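Local structure of sensor protein CpxA (Vibrio parahaemolyticus, 3V67) at residues R7-I21 / P94-V108. The protein is probably a membrane sensor histidine kinase of a two-component system, represented here by its periplasmic PAS-fold sensor domain. Residues are numbered along the deposited sequence; the frame is centred on the assembly and turned at random.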
ATOM      1  N   ARG A   7       7.557  -4.399  14.341  1.00 86.67           N
ATOM      2  CA  ARG A   7       6.427  -4.099  13.465  1.00 86.71           C
ATOM      3  C   ARG A   7       6.105  -2.615  13.212  1.00 96.08           C
ATOM      4  O   ARG A   7       6.727  -1.705  13.760  1.00103.64           O
ATOM      5  CB  ARG A   7       5.180  -4.910  13.851  1.00 74.43           C
ATOM      6  CG  ARG A   7       4.730  -5.877  12.751  1.00 63.47           C
ATOM      7  CD  ARG A   7       3.929  -7.057  13.295  1.00 61.92           C
ATOM      8  NE  ARG A   7       4.779  -8.064  13.926  1.00 60.77           N
ATOM      9  CZ  ARG A   7       5.242  -9.150  13.310  1.00 57.20           C
ATOM     10  NH1 ARG A   7       4.938  -9.377  12.039  1.00 53.51           N
ATOM     11  NH2 ARG A   7       6.009 -10.009  13.968  1.00 54.60           N
ATOM     12  N   LYS A   8       5.095  -2.432  12.369  1.00 92.42           N
ATOM     13  CA  LYS A   8       4.862  -1.267  11.530  1.00 84.30           C
ATOM     14  C   LYS A   8       3.355  -1.138  11.332  1.00 69.44           C
ATOM     15  O   LYS A   8       2.789  -1.742  10.420  1.00 66.90           O
ATOM     16  CB  LYS A   8       5.510  -1.475  10.151  1.00 93.64           C
ATOM     17  CG  LYS A   8       6.635  -2.520  10.081  1.00104.52           C
ATOM     18  CD  LYS A   8       6.104  -3.941   9.876  1.00109.61           C
ATOM     19  CE  LYS A   8       7.208  -4.976  10.006  1.00114.83           C
ATOM     20  NZ  LYS A   8       6.686  -6.371   9.930  1.00116.42           N
ATOM     21  N   ALA A   9       2.702  -0.371  12.196  1.00 64.80           N
ATOM     22  CA  ALA A   9       1.280  -0.103  12.036  1.00 58.89           C
ATOM     23  C   ALA A   9       1.089   0.886  10.894  1.00 52.43           C
ATOM     24  O   ALA A   9       1.339   2.082  11.043  1.00 56.05           O
ATOM     25  CB  ALA A   9       0.689   0.441  13.324  1.00 59.41           C
ATOM     26  N   ARG A  10       0.656   0.375   9.748  1.00 42.06           N
ATOM     27  CA  ARG A  10       0.537   1.188   8.549  1.00 41.99           C
ATOM     28  C   ARG A  10      -0.917   1.514   8.254  1.00 31.58           C
ATOM     29  O   ARG A  10      -1.822   0.800   8.685  1.00 31.66           O
ATOM     30  CB  ARG A  10       1.172   0.460   7.366  1.00 59.13           C
ATOM     31  CG  ARG A  10       2.615   0.065   7.622  1.00 81.54           C
ATOM     32  CD  ARG A  10       3.099  -0.990   6.648  1.00100.53           C
ATOM     33  NE  ARG A  10       3.115  -0.508   5.272  1.00117.90           N
ATOM     34  CZ  ARG A  10       3.812  -1.077   4.294  1.00130.67           C
ATOM     35  NH1 ARG A  10       4.557  -2.145   4.547  1.00134.55           N
ATOM     36  NH2 ARG A  10       3.772  -0.575   3.067  1.00134.84           N
ATOM     37  N   ASP A  11      -1.131   2.603   7.526  1.00 33.68           N
ATOM     38  CA  ASP A  11      -2.472   3.012   7.133  1.00 37.09           C
ATOM     39  C   ASP A  11      -3.105   1.984   6.211  1.00 26.56           C
ATOM     40  O   ASP A  11      -2.422   1.351   5.409  1.00 29.58           O
ATOM     41  CB  ASP A  11      -2.431   4.366   6.419  1.00 47.86           C
ATOM     42  CG  ASP A  11      -2.290   5.528   7.378  1.00 59.30           C
ATOM     43  OD1 ASP A  11      -2.110   5.287   8.591  1.00 64.44           O
ATOM     44  OD2 ASP A  11      -2.351   6.687   6.915  1.00 64.19           O
ATOM     45  N   ILE A  12      -4.417   1.825   6.331  1.00 24.17           N
ATOM     46  CA  ILE A  12      -5.171   1.002   5.402  1.00 21.43           C
ATOM     47  C   ILE A  12      -5.536   1.854   4.195  1.00 30.84           C
ATOM     48  O   ILE A  12      -6.028   2.972   4.354  1.00 33.18           O
ATOM     49  CB  ILE A  12      -6.463   0.473   6.049  1.00 23.59           C
ATOM     50  CG1 ILE A  12      -6.171  -0.107   7.436  1.00 25.56           C
ATOM     51  CG2 ILE A  12      -7.124  -0.566   5.161  1.00 19.78           C
ATOM     52  CD1 ILE A  12      -7.414  -0.517   8.201  1.00 18.49           C
ATOM     53  N   PRO A  13      -5.272   1.339   2.985  1.00 35.07           N
ATOM     54  CA  PRO A  13      -5.645   2.012   1.737  1.00 37.10           C
ATOM     55  C   PRO A  13      -7.127   2.358   1.737  1.00 40.91           C
ATOM     56  O   PRO A  13      -7.938   1.525   2.140  1.00 45.87           O
ATOM     57  CB  PRO A  13      -5.354   0.953   0.674  1.00 37.16           C
ATOM     58  CG  PRO A  13      -4.257   0.138   1.258  1.00 36.71           C
ATOM     59  CD  PRO A  13      -4.521   0.095   2.739  1.00 35.31           C
ATOM     60  N   ASP A  14      -7.462   3.567   1.291  1.00 50.55           N
ATOM     61  CA  ASP A  14      -8.826   4.093   1.372  1.00 50.82           C
ATOM     62  C   ASP A  14      -9.899   3.167   0.805  1.00 51.50           C
ATOM     63  O   ASP A  14     -10.998   3.081   1.353  1.00 44.03           O
ATOM     64  CB  ASP A  14      -8.913   5.461   0.695  1.00 56.93           C
ATOM     65  CG  ASP A  14      -8.067   6.505   1.390  1.00 65.93           C
ATOM     66  OD1 ASP A  14      -7.606   6.233   2.520  1.00 70.98           O
ATOM     67  OD2 ASP A  14      -7.871   7.597   0.817  1.00 67.85           O
ATOM     68  N   GLU A  15      -9.581   2.487  -0.292  1.00 58.00           N
ATOM     69  CA  GLU A  15     -10.515   1.550  -0.904  1.00 56.49           C
ATOM     70  C   GLU A  15     -10.752   0.350   0.007  1.00 45.30           C
ATOM     71  O   GLU A  15     -11.889  -0.097   0.184  1.00 43.36           O
ATOM     72  CB  GLU A  15     -10.003   1.090  -2.272  1.00 70.71           C
ATOM     73  CG  GLU A  15      -8.533   0.677  -2.297  1.00 85.92           C
ATOM     74  CD  GLU A  15      -7.596   1.838  -2.585  1.00 98.93           C
ATOM     75  OE1 GLU A  15      -8.078   2.890  -3.058  1.00103.30           O
ATOM     76  OE2 GLU A  15      -6.379   1.699  -2.341  1.00101.28           O
ATOM     77  N   HIS A  16      -9.670  -0.156   0.588  1.00 42.82           N
ATOM     78  CA  HIS A  16      -9.748  -1.278   1.510  1.00 38.86           C
ATOM     79  C   HIS A  16     -10.538  -0.894   2.754  1.00 37.37           C
ATOM     80  O   HIS A  16     -11.429  -1.628   3.172  1.00 43.68           O
ATOM     81  CB  HIS A  16      -8.348  -1.774   1.887  1.00 37.94           C
ATOM     82  CG  HIS A  16      -7.612  -2.429   0.758  1.00 46.27           C
ATOM     83  ND1 HIS A  16      -6.570  -3.309   0.960  1.00 48.23           N
ATOM     84  CD2 HIS A  16      -7.765  -2.332  -0.584  1.00 49.09           C
ATOM     85  CE1 HIS A  16      -6.115  -3.727  -0.206  1.00 46.11           C
ATOM     86  NE2 HIS A  16      -6.823  -3.151  -1.161  1.00 51.11           N
ATOM     87  N   TYR A  17     -10.217   0.259   3.337  1.00 30.35           N
ATOM     88  CA  TYR A  17     -10.909   0.712   4.540  1.00 34.07           C
ATOM     89  C   TYR A  17     -12.398   0.951   4.289  1.00 40.24           C
ATOM     90  O   TYR A  17     -13.245   0.550   5.090  1.00 45.30           O
ATOM     91  CB  TYR A  17     -10.256   1.972   5.113  1.00 27.92           C
ATOM     92  CG  TYR A  17     -11.044   2.579   6.252  1.00 40.99           C
ATOM     93  CD1 TYR A  17     -10.991   2.036   7.530  1.00 35.82           C
ATOM     94  CD2 TYR A  17     -11.854   3.689   6.048  1.00 49.70           C
ATOM     95  CE1 TYR A  17     -11.719   2.587   8.572  1.00 38.26           C
ATOM     96  CE2 TYR A  17     -12.583   4.245   7.082  1.00 45.67           C
ATOM     97  CZ  TYR A  17     -12.512   3.691   8.339  1.00 42.92           C
ATOM     98  OH  TYR A  17     -13.238   4.246   9.367  1.00 45.83           O
ATOM     99  N   GLN A  18     -12.704   1.609   3.175  1.00 38.23           N
ATOM    100  CA  GLN A  18     -14.082   1.849   2.757  1.00 40.34           C
ATOM    101  C   GLN A  18     -14.836   0.530   2.611  1.00 42.32           C
ATOM    102  O   GLN A  18     -15.969   0.390   3.091  1.00 44.07           O
ATOM    103  CB  GLN A  18     -14.102   2.630   1.440  1.00 41.39           C
ATOM    104  CG  GLN A  18     -15.290   2.332   0.535  1.00 54.95           C
ATOM    105  CD  GLN A  18     -16.547   3.083   0.937  1.00 71.74           C
ATOM    106  OE1 GLN A  18     -17.163   2.777   1.958  1.00 77.89           O
ATOM    107  NE2 GLN A  18     -16.935   4.072   0.131  1.00 82.46           N
ATOM    108  N   ARG A  19     -14.187  -0.441   1.974  1.00 37.70           N
ATOM    109  CA  ARG A  19     -14.760  -1.772   1.835  1.00 43.42           C
ATOM    110  C   ARG A  19     -15.062  -2.387   3.197  1.00 47.50           C
ATOM    111  O   ARG A  19     -16.175  -2.847   3.435  1.00 56.78           O
ATOM    112  CB  ARG A  19     -13.824  -2.685   1.048  1.00 54.62           C
ATOM    113  CG  ARG A  19     -14.302  -4.124   0.982  1.00 71.27           C
ATOM    114  CD  ARG A  19     -15.647  -4.228   0.273  1.00 81.82           C
ATOM    115  NE  ARG A  19     -15.500  -4.633  -1.122  1.00 86.89           N
ATOM    116  CZ  ARG A  19     -15.379  -3.789  -2.142  1.00 85.85           C
ATOM    117  NH1 ARG A  19     -15.390  -2.479  -1.932  1.00 83.91           N
ATOM    118  NH2 ARG A  19     -15.248  -4.256  -3.375  1.00 86.28           N
ATOM    119  N   ILE A  20     -14.068  -2.382   4.080  1.00 39.77           N
ATOM    120  CA  ILE A  20     -14.208  -2.910   5.436  1.00 33.93           C
ATOM    121  C   ILE A  20     -15.404  -2.298   6.158  1.00 29.79           C
ATOM    122  O   ILE A  20     -16.176  -3.000   6.815  1.00 27.64           O
ATOM    123  CB  ILE A  20     -12.933  -2.655   6.264  1.00 30.36           C
ATOM    124  CG1 ILE A  20     -11.771  -3.487   5.719  1.00 26.63           C
ATOM    125  CG2 ILE A  20     -13.167  -2.976   7.732  1.00 39.05           C
ATOM    126  CD1 ILE A  20     -10.448  -3.200   6.394  1.00 27.15           C
ATOM    127  N   ILE A  21     -15.550  -0.983   6.029  1.00 33.09           N
ATOM    128  CA  ILE A  21     -16.690  -0.277   6.603  1.00 38.77           C
ATOM    129  C   ILE A  21     -17.998  -0.802   6.018  1.00 42.08           C
ATOM    130  O   ILE A  21     -18.973  -1.038   6.742  1.00 38.56           O
ATOM    131  CB  ILE A  21     -16.582   1.240   6.355  1.00 38.80           C
ATOM    132  CG1 ILE A  21     -15.418   1.820   7.158  1.00 35.17           C
ATOM    133  CG2 ILE A  21     -17.878   1.944   6.723  1.00 44.55           C
ATOM    134  CD1 ILE A  21     -15.499   1.522   8.645  1.00 32.22           C
ATOM    135  N   PRO A  94      -7.857   2.680  12.787  1.00 31.22           N
ATOM    136  CA  PRO A  94      -7.623   1.392  12.126  1.00 17.72           C
ATOM    137  C   PRO A  94      -6.304   1.399  11.370  1.00 25.81           C
ATOM    138  O   PRO A  94      -6.009   2.349  10.644  1.00 30.31           O
ATOM    139  CB  PRO A  94      -8.787   1.289  11.137  1.00 16.58           C
ATOM    140  CG  PRO A  94      -9.836   2.201  11.682  1.00 33.73           C
ATOM    141  CD  PRO A  94      -9.079   3.335  12.300  1.00 31.72           C
ATOM    142  N   LYS A  95      -5.516   0.346  11.551  1.00 18.19           N
ATOM    143  CA  LYS A  95      -4.244   0.208  10.861  1.00 19.93           C
ATOM    144  C   LYS A  95      -4.132  -1.208  10.320  1.00 23.43           C
ATOM    145  O   LYS A  95      -5.026  -2.029  10.526  1.00 21.17           O
ATOM    146  CB  LYS A  95      -3.082   0.487  11.818  1.00 26.51           C
ATOM    147  CG  LYS A  95      -3.053   1.898  12.392  1.00 27.38           C
ATOM    148  CD  LYS A  95      -2.636   2.920  11.346  1.00 30.61           C
ATOM    149  CE  LYS A  95      -2.521   4.308  11.957  1.00 35.82           C
ATOM    150  NZ  LYS A  95      -2.045   5.317  10.974  1.00 35.90           N
ATOM    151  N   GLN A  96      -3.035  -1.494   9.627  1.00 21.67           N
ATOM    152  CA  GLN A  96      -2.764  -2.856   9.186  1.00 23.60           C
ATOM    153  C   GLN A  96      -1.331  -3.289   9.489  1.00 31.57           C
ATOM    154  O   GLN A  96      -0.409  -2.474   9.478  1.00 38.65           O
ATOM    155  CB  GLN A  96      -3.095  -3.039   7.702  1.00 22.16           C
ATOM    156  CG  GLN A  96      -2.262  -2.193   6.756  1.00 29.51           C
ATOM    157  CD  GLN A  96      -2.667  -2.384   5.303  1.00 32.16           C
ATOM    158  OE1 GLN A  96      -3.775  -2.831   5.011  1.00 36.18           O
ATOM    159  NE2 GLN A  96      -1.766  -2.048   4.387  1.00 31.60           N
ATOM    160  N   ARG A  97      -1.162  -4.577   9.775  1.00 27.96           N
ATOM    161  CA  ARG A  97       0.148  -5.153  10.064  1.00 21.63           C
ATOM    162  C   ARG A  97       0.368  -6.416   9.237  1.00 36.82           C
ATOM    163  O   ARG A  97      -0.558  -7.202   9.037  1.00 39.55           O
ATOM    164  CB  ARG A  97       0.278  -5.493  11.549  1.00 23.88           C
ATOM    165  CG  ARG A  97       0.587  -4.305  12.448  1.00 35.21           C
ATOM    166  CD  ARG A  97       0.685  -4.733  13.908  1.00 39.17           C
ATOM    167  NE  ARG A  97       1.532  -3.833  14.684  1.00 45.47           N
ATOM    168  CZ  ARG A  97       1.089  -2.769  15.344  1.00 47.11           C
ATOM    169  NH1 ARG A  97      -0.201  -2.461  15.326  1.00 56.15           N
ATOM    170  NH2 ARG A  97       1.938  -2.009  16.024  1.00 42.97           N
ATOM    171  N   LEU A  98       1.596  -6.614   8.769  1.00 42.46           N
ATOM    172  CA  LEU A  98       1.915  -7.781   7.955  1.00 39.50           C
ATOM    173  C   LEU A  98       2.578  -8.883   8.776  1.00 39.43           C
ATOM    174  O   LEU A  98       3.611  -8.671   9.406  1.00 38.38           O
ATOM    175  CB  LEU A  98       2.805  -7.391   6.773  1.00 40.41           C
ATOM    176  CG  LEU A  98       3.056  -8.486   5.733  1.00 39.26           C
ATOM    177  CD1 LEU A  98       1.746  -8.958   5.125  1.00 36.67           C
ATOM    178  CD2 LEU A  98       4.003  -7.986   4.651  1.00 35.92           C
ATOM    179  N   TYR A  99       1.965 -10.060   8.759  1.00 46.12           N
ATOM    180  CA  TYR A  99       2.489 -11.231   9.449  1.00 53.93           C
ATOM    181  C   TYR A  99       2.907 -12.278   8.424  1.00 58.01           C
ATOM    182  O   TYR A  99       2.092 -13.088   7.979  1.00 60.07           O
ATOM    183  CB  TYR A  99       1.436 -11.805  10.398  1.00 50.82           C
ATOM    184  CG  TYR A  99       1.106 -10.890  11.554  1.00 45.87           C
ATOM    185  CD1 TYR A  99       1.778 -11.004  12.764  1.00 40.69           C
ATOM    186  CD2 TYR A  99       0.132  -9.905  11.433  1.00 43.06           C
ATOM    187  CE1 TYR A  99       1.488 -10.171  13.820  1.00 40.29           C
ATOM    188  CE2 TYR A  99      -0.165  -9.066  12.484  1.00 39.11           C
ATOM    189  CZ  TYR A  99       0.516  -9.203  13.677  1.00 45.28           C
ATOM    190  OH  TYR A  99       0.225  -8.367  14.733  1.00 45.51           O
ATOM    191  N   GLY A 100       4.181 -12.251   8.047  1.00 58.09           N
ATOM    192  CA  GLY A 100       4.669 -13.080   6.963  1.00 56.53           C
ATOM    193  C   GLY A 100       4.077 -12.601   5.652  1.00 52.92           C
ATOM    194  O   GLY A 100       4.515 -11.601   5.088  1.00 51.65           O
ATOM    195  N   ARG A 101       3.066 -13.315   5.174  1.00 58.38           N
ATOM    196  CA  ARG A 101       2.365 -12.933   3.957  1.00 64.03           C
ATOM    197  C   ARG A 101       0.900 -12.652   4.266  1.00 59.16           C
ATOM    198  O   ARG A 101       0.092 -12.458   3.358  1.00 59.57           O
ATOM    199  CB  ARG A 101       2.473 -14.040   2.906  1.00 73.09           C
ATOM    200  CG  ARG A 101       3.861 -14.205   2.301  1.00 80.87           C
ATOM    201  CD  ARG A 101       4.063 -13.287   1.105  1.00 83.47           C
ATOM    202  NE  ARG A 101       5.329 -13.550   0.421  1.00 89.37           N
ATOM    203  CZ  ARG A 101       5.499 -14.484  -0.511  1.00 90.10           C
ATOM    204  NH1 ARG A 101       4.483 -15.257  -0.872  1.00 91.70           N
ATOM    205  NH2 ARG A 101       6.686 -14.650  -1.078  1.00 86.10           N
ATOM    206  N   TYR A 102       0.562 -12.631   5.551  1.00 52.14           N
ATOM    207  CA  TYR A 102      -0.821 -12.445   5.978  1.00 44.20           C
ATOM    208  C   TYR A 102      -1.038 -11.074   6.611  1.00 40.47           C
ATOM    209  O   TYR A 102      -0.618 -10.827   7.739  1.00 41.42           O
ATOM    210  CB  TYR A 102      -1.221 -13.544   6.961  1.00 44.16           C
ATOM    211  CG  TYR A 102      -2.711 -13.669   7.192  1.00 41.55           C
ATOM    212  CD1 TYR A 102      -3.558 -14.088   6.174  1.00 37.15           C
ATOM    213  CD2 TYR A 102      -3.269 -13.385   8.433  1.00 35.25           C
ATOM    214  CE1 TYR A 102      -4.918 -14.209   6.380  1.00 39.03           C
ATOM    215  CE2 TYR A 102      -4.630 -13.505   8.649  1.00 37.02           C
ATOM    216  CZ  TYR A 102      -5.449 -13.918   7.619  1.00 41.46           C
ATOM    217  OH  TYR A 102      -6.804 -14.042   7.827  1.00 44.61           O
ATOM    218  N   MET A 103      -1.697 -10.188   5.874  1.00 33.14           N
ATOM    219  CA  MET A 103      -1.999  -8.848   6.363  1.00 31.45           C
ATOM    220  C   MET A 103      -3.247  -8.847   7.240  1.00 29.85           C
ATOM    221  O   MET A 103      -4.221  -9.545   6.955  1.00 37.30           O
ATOM    222  CB  MET A 103      -2.206  -7.889   5.189  1.00 33.76           C
ATOM    223  CG  MET A 103      -2.358  -6.434   5.602  1.00 31.68           C
ATOM    224  SD  MET A 103      -0.769  -5.672   5.973  1.00 21.62           S
ATOM    225  CE  MET A 103      -0.139  -5.430   4.320  1.00 23.76           C
ATOM    226  N   ILE A 104      -3.218  -8.057   8.305  1.00 27.64           N
ATOM    227  CA  ILE A 104      -4.367  -7.927   9.188  1.00 27.79           C
ATOM    228  C   ILE A 104      -4.723  -6.465   9.411  1.00 28.80           C
ATOM    229  O   ILE A 104      -3.867  -5.662   9.786  1.00 31.11           O
ATOM    230  CB  ILE A 104      -4.110  -8.604  10.538  1.00 31.21           C
ATOM    231  CG1 ILE A 104      -4.148 -10.125  10.370  1.00 23.90           C
ATOM    232  CG2 ILE A 104      -5.136  -8.150  11.561  1.00 28.68           C
ATOM    233  CD1 ILE A 104      -3.971 -10.880  11.654  1.00 19.54           C
ATOM    234  N   ALA A 105      -5.989  -6.127   9.179  1.00 21.07           N
ATOM    235  CA  ALA A 105      -6.439  -4.744   9.277  1.00 16.46           C
ATOM    236  C   ALA A 105      -7.564  -4.563  10.294  1.00 16.51           C
ATOM    237  O   ALA A 105      -8.473  -5.388  10.386  1.00 23.86           O
ATOM    238  CB  ALA A 105      -6.874  -4.236   7.905  1.00 14.11           C
ATOM    239  N   GLY A 106      -7.497  -3.473  11.051  1.00 15.99           N
ATOM    240  CA  GLY A 106      -8.514  -3.156  12.040  1.00 13.06           C
ATOM    241  C   GLY A 106      -7.969  -2.307  13.177  1.00 17.25           C
ATOM    242  O   GLY A 106      -6.834  -1.837  13.117  1.00 19.76           O
ATOM    243  N   PRO A 107      -8.777  -2.101  14.227  1.00 18.46           N
ATOM    244  CA  PRO A 107     -10.147  -2.596  14.336  1.00 17.37           C
ATOM    245  C   PRO A 107     -11.141  -1.575  13.812  1.00 18.37           C
ATOM    246  O   PRO A 107     -10.804  -0.392  13.734  1.00 14.64           O
ATOM    247  CB  PRO A 107     -10.330  -2.722  15.845  1.00 19.42           C
ATOM    248  CG  PRO A 107      -9.529  -1.590  16.394  1.00 18.20           C
ATOM    249  CD  PRO A 107      -8.328  -1.460  15.478  1.00 25.21           C
ATOM    250  N   VAL A 108     -12.346  -2.023  13.468  1.00 20.13           N
ATOM    251  CA  VAL A 108     -13.457  -1.100  13.235  1.00 23.84           C
ATOM    252  C   VAL A 108     -14.604  -1.471  14.167  1.00 24.35           C
ATOM    253  O   VAL A 108     -14.880  -2.648  14.369  1.00 18.72           O
ATOM    254  CB  VAL A 108     -13.939  -1.093  11.758  1.00 29.52           C
ATOM    255  CG1 VAL A 108     -12.837  -0.575  10.842  1.00 26.31           C
ATOM    256  CG2 VAL A 108     -14.400  -2.474  11.317  1.00 25.88           C
TER
HETATM  257  O   HOH W   1       3.174  -4.343   8.995  1.00 36.23           O
HETATM  258  O   HOH W   2      -5.523   3.854   8.579  1.00 26.28           O
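Ile12 carries CG1 beside its backbone N (chi1 -47°) and extends from there, which drives CD1 in among Pro94, Lys95 and Ala105, 3.8 Å from Ala105 CB. This is the edge of the antiparallel PAS sheet, where the short strand 10-11 pairs with 95-99 before the chain turns into helix 14-30, packed against the sheet. Arg10 and Gln96 form a hydrogen-bonded antiparallel pair, Arg10 N to Gln96 O at 3.1 Å and Gln96 N to Arg10 O at 2.8 Å. Beyond this pair, one water bridges Lys8 O and Leu98 N, and another joins Ile12 N to Pro94 O. Pro13 is tolerated at the N-cap because the helix asks no N-H of that residue, while its carbonyl O accepts the bond from Tyr17 N. From the helix, branched Ile20 sets CG2 against Val108 CG2 (3.8 Å), while small Ala105 lets Ile20 and Ile12 close in together. The Tyr17 ring meets Pro94 CG obliquely through CE1. Lys95 runs alongside Asp11, its salt bridge to OD1 modelled doubtfully short, and the Arg10 guanidinium reaches Asp14 of the second subunit. At the other end, Arg7, bent at chi3 (-77°), lays its guanidinium nearly parallel to the Tyr99 ring, planes 11° apart, and its NH1 makes a weak hydrogen bond to Leu98 O at 3.0 Å.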